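Side-chain contacts in putative uncharacterized protein (Enterobacter cloacae, PDB 4HFK), which probably acts as an immunity protein of the type VI secretion system, neutralising a cognate amidase effector: residues B[15-20]-B[42-47]; B[63-68]-B[84-89]; B[24-29]-B[57-62]. All coordinates share one frame; numbering follows the deposited sequence.

Contact 1 (B[15-20]-B[42-47]); sequences FENWVQ and AAWLEA
Asn17 lies across the indole of Trp44 and covers one face of it. The contact joins helices 11-27 and 31-47, which form an antiparallel helical hairpin. The axes of segments 15-20 and 42-47 approach to 8.4 Å, and their N-to-C directions are 155° apart. CB of Asn17 makes a CH-pi contact over the face, 3.5 Å from the centroid of the Trp44 five-membered ring. ND2 of Asn17 reaches over the benzene part of the same face, 3.3 Å from Trp44 CH2. The amide is not stacked flat, since its plane is turned 62° from the ring. Trp44 has CG beside its backbone N (chi1 -62°), which turns the indole toward Asn17. Its NE1 makes a weak hydrogen bond to Asn21 OD1, and Phe9 meets the ring edge-to-face. Where the helices are closest, CB of Trp18 and CB of Trp44 touch at 3.9 Å. The Trp18 indole leaves in another direction, toward Phe55 of helix 52-66, which it meets edge-to-face. Another protein chain in the assembly hydrogen-bonds to the backbone O atoms of Leu45 and Glu46. Leu45 and Trp18 lie side by side, pointing the same way, with Leu45 CB 4.0 Å from Trp18 CD1.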
loop_
_atom_site.group_PDB
_atom_site.type_symbol
_atom_site.label_atom_id
_atom_site.label_comp_id
_atom_site.label_asym_id
_atom_site.label_seq_id
_atom_site.Cartn_x
_atom_site.Cartn_y
_atom_site.Cartn_z
ATOM N N PHE B 15 -3.323 -7.397 9.346
ATOM C CA PHE B 15 -4.147 -8.125 8.390
ATOM C C PHE B 15 -4.507 -7.263 7.169
ATOM O O PHE B 15 -4.424 -7.721 6.018
ATOM C CB PHE B 15 -5.412 -8.669 9.068
ATOM C CG PHE B 15 -6.155 -9.669 8.227
ATOM C CD1 PHE B 15 -5.655 -10.959 8.059
ATOM C CD2 PHE B 15 -7.341 -9.327 7.601
ATOM C CE1 PHE B 15 -6.323 -11.888 7.284
ATOM C CE2 PHE B 15 -8.022 -10.257 6.816
ATOM C CZ PHE B 15 -7.516 -11.538 6.658
ATOM N N GLU B 16 -4.902 -6.015 7.408
ATOM C CA GLU B 16 -5.177 -5.083 6.306
ATOM C C GLU B 16 -3.987 -4.947 5.353
ATOM O O GLU B 16 -4.151 -4.955 4.136
ATOM C CB GLU B 16 -5.554 -3.699 6.854
ATOM C CG GLU B 16 -6.937 -3.661 7.510
ATOM C CD GLU B 16 -7.118 -2.465 8.443
ATOM O OE1 GLU B 16 -6.188 -1.623 8.549
ATOM O OE2 GLU B 16 -8.192 -2.378 9.077
ATOM N N ASN B 17 -2.798 -4.798 5.917
ATOM C CA ASN B 17 -1.593 -4.650 5.117
ATOM C C ASN B 17 -1.262 -5.930 4.354
ATOM O O ASN B 17 -0.825 -5.867 3.203
ATOM C CB ASN B 17 -0.427 -4.171 5.997
ATOM C CG ASN B 17 -0.685 -2.777 6.571
ATOM O OD1 ASN B 17 -1.552 -2.055 6.071
ATOM N ND2 ASN B 17 0.050 -2.403 7.624
ATOM N N TRP B 18 -1.493 -7.087 4.973
ATOM C CA TRP B 18 -1.399 -8.342 4.236
ATOM C C TRP B 18 -2.311 -8.302 3.011
ATOM O O TRP B 18 -1.871 -8.574 1.882
ATOM C CB TRP B 18 -1.747 -9.556 5.109
ATOM C CG TRP B 18 -1.602 -10.871 4.344
ATOM C CD1 TRP B 18 -0.456 -11.611 4.184
ATOM C CD2 TRP B 18 -2.632 -11.568 3.617
ATOM N NE1 TRP B 18 -0.718 -12.734 3.418
ATOM C CE2 TRP B 18 -2.041 -12.731 3.062
ATOM C CE3 TRP B 18 -3.995 -11.337 3.405
ATOM C CZ2 TRP B 18 -2.772 -13.647 2.290
ATOM C CZ3 TRP B 18 -4.719 -12.253 2.648
ATOM C CH2 TRP B 18 -4.100 -13.395 2.100
ATOM N N VAL B 19 -3.575 -7.955 3.229
ATOM C CA VAL B 19 -4.552 -7.931 2.138
ATOM C C VAL B 19 -4.123 -6.946 1.051
ATOM O O VAL B 19 -4.187 -7.258 -0.147
ATOM C CB VAL B 19 -5.971 -7.553 2.630
ATOM C CG1 VAL B 19 -6.911 -7.319 1.436
ATOM C CG2 VAL B 19 -6.534 -8.641 3.547
ATOM N N GLN B 20 -3.684 -5.758 1.471
ATOM C CA GLN B 20 -3.283 -4.723 0.516
ATOM C C GLN B 20 -2.067 -5.161 -0.303
ATOM O O GLN B 20 -2.056 -5.039 -1.531
ATOM C CB GLN B 20 -2.981 -3.402 1.236
ATOM C CG GLN B 20 -3.101 -2.167 0.325
ATOM C CD GLN B 20 -1.779 -1.445 0.111
ATOM O OE1 GLN B 20 -0.719 -1.956 0.463
ATOM N NE2 GLN B 20 -1.842 -0.243 -0.464
ATOM N N ALA B 42 4.088 -11.800 3.084
ATOM C CA ALA B 42 4.448 -12.917 3.968
ATOM C C ALA B 42 5.037 -12.433 5.296
ATOM O O ALA B 42 5.036 -13.171 6.283
ATOM C CB ALA B 42 5.400 -13.913 3.264
ATOM N N ALA B 43 5.547 -11.202 5.326
ATOM C CA ALA B 43 6.047 -10.641 6.583
ATOM C C ALA B 43 4.880 -10.261 7.489
ATOM O O ALA B 43 4.934 -10.470 8.703
ATOM C CB ALA B 43 6.932 -9.435 6.335
ATOM N N TRP B 44 3.837 -9.670 6.903
ATOM C CA TRP B 44 2.621 -9.378 7.658
ATOM C C TRP B 44 1.978 -10.685 8.120
ATOM O O TRP B 44 1.417 -10.760 9.221
ATOM C CB TRP B 44 1.619 -8.579 6.812
ATOM C CG TRP B 44 2.119 -7.220 6.362
ATOM C CD1 TRP B 44 2.384 -6.820 5.072
ATOM C CD2 TRP B 44 2.406 -6.090 7.199
ATOM N NE1 TRP B 44 2.811 -5.516 5.068
ATOM C CE2 TRP B 44 2.838 -5.044 6.356
ATOM C CE3 TRP B 44 2.331 -5.860 8.578
ATOM C CZ2 TRP B 44 3.200 -3.776 6.853
ATOM C CZ3 TRP B 44 2.697 -4.605 9.074
ATOM C CH2 TRP B 44 3.125 -3.579 8.210
ATOM N N LEU B 45 2.035 -11.711 7.274
ATOM C CA LEU B 45 1.475 -13.013 7.636
ATOM C C LEU B 45 2.121 -13.541 8.908
ATOM O O LEU B 45 1.430 -13.965 9.834
ATOM C CB LEU B 45 1.665 -14.042 6.506
ATOM C CG LEU B 45 1.202 -15.467 6.859
ATOM C CD1 LEU B 45 -0.323 -15.562 6.856
ATOM C CD2 LEU B 45 1.794 -16.520 5.905
ATOM N N GLU B 46 3.448 -13.533 8.947
ATOM C CA GLU B 46 4.175 -14.024 10.126
ATOM C C GLU B 46 3.778 -13.238 11.379
ATOM O O GLU B 46 3.638 -13.803 12.466
ATOM C CB GLU B 46 5.691 -13.910 9.902
ATOM C CG GLU B 46 6.528 -14.190 11.148
ATOM C CD GLU B 46 6.661 -15.675 11.472
ATOM O OE1 GLU B 46 6.458 -16.514 10.567
ATOM O OE2 GLU B 46 6.992 -16.011 12.628
ATOM N N ALA B 47 3.601 -11.931 11.216
ATOM C CA ALA B 47 3.302 -11.045 12.346
ATOM C C ALA B 47 1.878 -11.244 12.861
ATOM O O ALA B 47 1.608 -11.083 14.052
ATOM C CB ALA B 47 3.513 -9.593 11.950
#

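Contact 2 (B[63-68]-B[84-89]); sequences VSLLKQ and TLIANS
Ile86 projects from helix 79-87 against Leu65 and Leu66 near the end of helix 52-66. This is helix-to-helix packing inside an all-helical fold, and it is apolar across the interface. Ile86 and Leu65 have the most surface buried here. Their CA atoms are 6.8 Å apart, and both side chains start out toward the opposing segment. Ile86 uses its longer branch. Its CG1 lies 3.7 Å from Leu65 CB. CG1 stands anti to the carbonyl carbon and beside the backbone N (chi1 -73°). The chain is then extended at chi2, which carries CD1 forward to Leu66 CD2 at 3.6 Å. The Leu66 and Ile86 side chains cross at about a right angle, and the CD1 methyl of Ile86 meets the CD2 branch of Leu66. CG2, the short branch of Ile86, lies near Leu65 CD1. Leu66 also packs on Lys26 and Ile27, while Ile86 packs on Cys23. Both residues therefore also touch helix 11-27.

Past the end of helix 79-87 the chain turns, and Ser89 joins the contact. Its OG donates to Ile86 O at 2.9 Å, and Ser89 N donates to the same oxygen. This carbonyl is thus gripped twice by one residue. Ser89 OG also bonds to Ile92 N, so its polar needs are met within the chain. Two residues before Ile86, Thr84 O likewise takes two donors. Asn88 ND2 and Asn88 N reach it from opposite faces of its plane, and the ND2 bond is nearly straight at 165°. The fixed hydroxyl of Ser89 is met by a methyl group, Leu65 CD1, 3.4 Å from Ser89 OG.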
loop_
_atom_site.group_PDB
_atom_site.type_symbol
_atom_site.label_atom_id
_atom_site.label_comp_id
_atom_site.label_asym_id
_atom_site.label_seq_id
_atom_site.Cartn_x
_atom_site.Cartn_y
_atom_site.Cartn_z
ATOM N N VAL B 63 -9.848 -11.734 -4.900
ATOM C CA VAL B 63 -10.008 -12.025 -6.325
ATOM C C VAL B 63 -11.362 -11.512 -6.837
ATOM O O VAL B 63 -11.452 -10.959 -7.939
ATOM C CB VAL B 63 -9.826 -13.533 -6.624
ATOM C CG1 VAL B 63 -10.186 -13.845 -8.067
ATOM C CG2 VAL B 63 -8.379 -13.952 -6.348
ATOM N N SER B 64 -12.397 -11.662 -6.009
ATOM C CA SER B 64 -13.732 -11.205 -6.361
ATOM C C SER B 64 -13.840 -9.677 -6.401
ATOM O O SER B 64 -14.418 -9.116 -7.335
ATOM C CB SER B 64 -14.758 -11.780 -5.382
ATOM O OG SER B 64 -16.067 -11.345 -5.718
ATOM N N LEU B 65 -13.294 -9.001 -5.391
ATOM C CA LEU B 65 -13.396 -7.542 -5.327
ATOM C C LEU B 65 -12.529 -6.834 -6.378
ATOM O O LEU B 65 -12.899 -5.767 -6.874
ATOM C CB LEU B 65 -13.073 -7.027 -3.917
ATOM C CG LEU B 65 -14.138 -7.267 -2.839
ATOM C CD1 LEU B 65 -13.724 -6.651 -1.506
ATOM C CD2 LEU B 65 -15.479 -6.709 -3.265
ATOM N N LEU B 66 -11.386 -7.434 -6.718
ATOM C CA LEU B 66 -10.488 -6.867 -7.731
ATOM C C LEU B 66 -11.188 -6.676 -9.079
ATOM O O LEU B 66 -10.788 -5.823 -9.876
ATOM C CB LEU B 66 -9.227 -7.724 -7.903
ATOM C CG LEU B 66 -8.074 -7.458 -6.928
ATOM C CD1 LEU B 66 -6.913 -8.403 -7.182
ATOM C CD2 LEU B 66 -7.593 -6.012 -7.019
ATOM N N LYS B 67 -12.245 -7.449 -9.316
ATOM C CA LYS B 67 -13.001 -7.343 -10.562
ATOM C C LYS B 67 -13.782 -6.027 -10.676
ATOM O O LYS B 67 -14.156 -5.611 -11.775
ATOM C CB LYS B 67 -13.949 -8.536 -10.706
ATOM C CG LYS B 67 -13.221 -9.873 -10.835
ATOM C CD LYS B 67 -14.204 -11.038 -10.816
ATOM C CE LYS B 67 -13.475 -12.362 -11.050
ATOM N NZ LYS B 67 -14.414 -13.527 -11.023
ATOM N N GLN B 68 -14.046 -5.385 -9.543
ATOM C CA GLN B 68 -14.745 -4.103 -9.558
ATOM C C GLN B 68 -13.896 -3.080 -10.306
ATOM O O GLN B 68 -12.675 -3.016 -10.114
ATOM C CB GLN B 68 -15.002 -3.617 -8.133
ATOM C CG GLN B 68 -16.178 -4.279 -7.443
ATOM C CD GLN B 68 -17.077 -3.255 -6.781
ATOM O OE1 GLN B 68 -16.600 -2.347 -6.099
ATOM N NE2 GLN B 68 -18.382 -3.376 -7.001
ATOM N N THR B 84 -6.273 -0.610 -1.380
ATOM C CA THR B 84 -6.546 -0.135 -0.027
ATOM C C THR B 84 -8.036 -0.226 0.280
ATOM O O THR B 84 -8.426 -0.603 1.392
ATOM C CB THR B 84 -6.017 1.297 0.200
ATOM O OG1 THR B 84 -4.584 1.264 0.213
ATOM C CG2 THR B 84 -6.496 1.849 1.545
ATOM N N LEU B 85 -8.876 0.097 -0.704
ATOM C CA LEU B 85 -10.324 0.011 -0.497
ATOM C C LEU B 85 -10.706 -1.415 -0.139
ATOM O O LEU B 85 -11.519 -1.647 0.762
ATOM C CB LEU B 85 -11.092 0.474 -1.739
ATOM C CG LEU B 85 -10.837 1.927 -2.152
ATOM C CD1 LEU B 85 -11.778 2.340 -3.267
ATOM C CD2 LEU B 85 -10.984 2.880 -0.965
ATOM N N ILE B 86 -10.100 -2.372 -0.837
ATOM C CA ILE B 86 -10.372 -3.784 -0.597
ATOM C C ILE B 86 -9.931 -4.203 0.806
ATOM O O ILE B 86 -10.673 -4.893 1.511
ATOM C CB ILE B 86 -9.695 -4.675 -1.677
ATOM C CG1 ILE B 86 -10.450 -4.537 -3.004
ATOM C CG2 ILE B 86 -9.664 -6.135 -1.238
ATOM C CD1 ILE B 86 -9.766 -5.213 -4.213
ATOM N N ALA B 87 -8.734 -3.783 1.212
ATOM C CA ALA B 87 -8.209 -4.119 2.540
ATOM C C ALA B 87 -9.137 -3.643 3.659
ATOM O O ALA B 87 -9.229 -4.265 4.725
ATOM C CB ALA B 87 -6.819 -3.528 2.719
ATOM N N ASN B 88 -9.819 -2.533 3.410
ATOM C CA ASN B 88 -10.688 -1.919 4.407
ATOM C C ASN B 88 -12.174 -2.123 4.140
ATOM O O ASN B 88 -13.014 -1.400 4.695
ATOM C CB ASN B 88 -10.378 -0.425 4.505
ATOM C CG ASN B 88 -9.012 -0.173 5.099
ATOM O OD1 ASN B 88 -8.858 -0.149 6.320
ATOM N ND2 ASN B 88 -7.998 -0.029 4.240
ATOM N N SER B 89 -12.504 -3.106 3.306
ATOM C CA SER B 89 -13.894 -3.335 2.933
ATOM C C SER B 89 -14.645 -4.162 3.971
ATOM O O SER B 89 -14.032 -4.903 4.756
ATOM C CB SER B 89 -13.975 -4.042 1.575
ATOM O OG SER B 89 -13.543 -5.389 1.692
#

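Contact 3 (B[24-29]-B[57-62]); sequences IGKIAD and KADEVI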
loop_
_atom_site.group_PDB
_atom_site.type_symbol
_atom_site.label_atom_id
_atom_site.label_comp_id
_atom_site.label_asym_id
_atom_site.label_seq_id
_atom_site.Cartn_x
_atom_site.Cartn_y
_atom_site.Cartn_z
ATOM N N ILE B 24 -1.781 -5.804 -4.357
ATOM C CA ILE B 24 -0.762 -5.193 -5.212
ATOM C C ILE B 24 -0.067 -6.259 -6.050
ATOM O O ILE B 24 0.169 -6.060 -7.241
ATOM C CB ILE B 24 0.265 -4.407 -4.381
ATOM C CG1 ILE B 24 -0.408 -3.170 -3.773
ATOM C CG2 ILE B 24 1.444 -3.977 -5.245
ATOM C CD1 ILE B 24 0.429 -2.440 -2.743
ATOM N N GLY B 25 0.226 -7.400 -5.431
ATOM C CA GLY B 25 0.854 -8.512 -6.121
ATOM C C GLY B 25 -0.011 -9.062 -7.241
ATOM O O GLY B 25 0.499 -9.483 -8.283
ATOM N N LYS B 26 -1.323 -9.066 -7.032
ATOM C CA LYS B 26 -2.243 -9.564 -8.040
ATOM C C LYS B 26 -2.440 -8.606 -9.213
ATOM O O LYS B 26 -2.726 -9.054 -10.316
ATOM C CB LYS B 26 -3.606 -9.891 -7.412
ATOM C CG LYS B 26 -3.584 -11.107 -6.500
ATOM C CD LYS B 26 -4.989 -11.442 -6.016
ATOM C CE LYS B 26 -4.946 -12.588 -5.010
ATOM N NZ LYS B 26 -4.245 -13.788 -5.563
ATOM N N ILE B 27 -2.317 -7.297 -8.984
ATOM C CA ILE B 27 -2.547 -6.330 -10.067
ATOM C C ILE B 27 -1.265 -5.849 -10.753
ATOM O O ILE B 27 -1.317 -5.226 -11.810
ATOM C CB ILE B 27 -3.359 -5.089 -9.614
ATOM C CG1 ILE B 27 -2.734 -4.433 -8.380
ATOM C CG2 ILE B 27 -4.793 -5.463 -9.322
ATOM C CD1 ILE B 27 -1.940 -3.194 -8.676
ATOM N N ALA B 28 -0.120 -6.119 -10.139
ATOM C CA ALA B 28 1.156 -5.647 -10.676
ATOM C C ALA B 28 1.454 -6.312 -12.022
ATOM O O ALA B 28 1.393 -7.534 -12.139
ATOM C CB ALA B 28 2.265 -5.923 -9.703
ATOM N N ASP B 29 1.758 -5.501 -13.032
ATOM C CA ASP B 29 2.153 -6.016 -14.343
ATOM C C ASP B 29 3.668 -6.016 -14.331
ATOM O O ASP B 29 4.316 -5.304 -15.103
ATOM C CB ASP B 29 1.628 -5.118 -15.472
ATOM C CG ASP B 29 2.129 -3.686 -15.358
ATOM O OD1 ASP B 29 2.259 -3.192 -14.212
ATOM O OD2 ASP B 29 2.439 -3.075 -16.407
ATOM N N LYS B 57 -9.567 -17.530 2.939
ATOM C CA LYS B 57 -10.837 -16.905 2.563
ATOM C C LYS B 57 -10.640 -15.483 2.037
ATOM O O LYS B 57 -11.279 -15.083 1.064
ATOM C CB LYS B 57 -11.801 -16.892 3.751
ATOM C CG LYS B 57 -12.221 -18.289 4.208
ATOM C CD LYS B 57 -13.294 -18.209 5.285
ATOM C CE LYS B 57 -13.739 -19.596 5.729
ATOM N NZ LYS B 57 -14.731 -19.508 6.840
ATOM N N ALA B 58 -9.749 -14.725 2.673
ATOM C CA ALA B 58 -9.473 -13.354 2.251
ATOM C C ALA B 58 -8.969 -13.299 0.813
ATOM O O ALA B 58 -9.293 -12.378 0.063
ATOM C CB ALA B 58 -8.468 -12.699 3.192
ATOM N N ASP B 59 -8.164 -14.282 0.431
ATOM C CA ASP B 59 -7.636 -14.333 -0.924
ATOM C C ASP B 59 -8.763 -14.498 -1.943
ATOM O O ASP B 59 -8.704 -13.936 -3.035
ATOM C CB ASP B 59 -6.619 -15.467 -1.068
ATOM C CG ASP B 59 -5.722 -15.279 -2.271
ATOM O OD1 ASP B 59 -4.955 -14.290 -2.290
ATOM O OD2 ASP B 59 -5.782 -16.117 -3.190
ATOM N N GLU B 60 -9.787 -15.270 -1.590
ATOM C CA GLU B 60 -10.964 -15.396 -2.449
ATOM C C GLU B 60 -11.717 -14.074 -2.543
ATOM O O GLU B 60 -12.166 -13.677 -3.623
ATOM C CB GLU B 60 -11.915 -16.468 -1.908
ATOM C CG GLU B 60 -11.366 -17.883 -1.981
ATOM N N VAL B 61 -11.871 -13.397 -1.407
ATOM C CA VAL B 61 -12.568 -12.116 -1.391
ATOM C C VAL B 61 -11.810 -11.125 -2.268
ATOM O O VAL B 61 -12.406 -10.408 -3.073
ATOM C CB VAL B 61 -12.731 -11.576 0.054
ATOM C CG1 VAL B 61 -13.256 -10.160 0.041
ATOM C CG2 VAL B 61 -13.664 -12.482 0.852
ATOM N N ILE B 62 -10.488 -11.115 -2.125
ATOM C CA ILE B 62 -9.626 -10.272 -2.950
ATOM C C ILE B 62 -9.875 -10.481 -4.454
ATOM O O ILE B 62 -10.083 -9.516 -5.201
ATOM C CB ILE B 62 -8.141 -10.540 -2.624
ATOM C CG1 ILE B 62 -7.788 -9.973 -1.245
ATOM C CG2 ILE B 62 -7.236 -9.926 -3.667
ATOM C CD1 ILE B 62 -6.426 -10.402 -0.745
HETATM O O HOH W 1 -5.303 -16.464 -5.543
#
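The backbones stay well apart here, and the nearest CA atoms, those of Lys26 and Ile62, are 9.0 Å from each other. Lys26 bridges the gap with its long side chain. Its chain is extended through chi3 and bends at chi4 (-55°), which turns NZ aside near the carboxylate of Asp59. Lys26 NZ and Asp59 OD1 form a long salt bridge of 3.4 Å. The place of OD1 is less sure, so this length is approximate. A water accepts from Lys26 NZ at 2.9 Å; its link to Asp59 OD2 is doubtful, because the modelled distance is too short. Asp59 has a second positive partner, Arg22, whose NE forms a salt bridge with OD1. Arg22 NH2 also lies close to Lys26 NZ, and the shared carboxylate probably eases this meeting of like charges. The aliphatic part of Lys26 has an apolar partner. Its CD lies 3.6 Å from Ile62 CG2, with the two side chains crossing at about a right angle. Ile62 also packs on Val19 and Cys23. The contact thus ties the C-terminal part of helix 11-27 to the middle of helix 52-66, while Ile24 and Ile27 of the same segment pack on helix 79-87.

Contact 1 is buried, whereas contacts 2 and 3 are partly buried. Helix 11-27 serves contacts 1 and 3, and helix 52-66 serves contacts 2 and 3. Contact 3 therefore shares a helix with each of the others. Contact 1 relies on aromatic packing and contact 2 on aliphatic packing. Contact 3 adds a charged edge to its apolar part. Contacts 1 and 2 lie on opposite sides of the chain's centre, about 15 Å apart between centres. They still meet through Val19 on Ala87 and a probable Gln20 to Thr84 hydrogen bond. Trp18 reaches contact 3 at Ala58. All three also touch the second subunit.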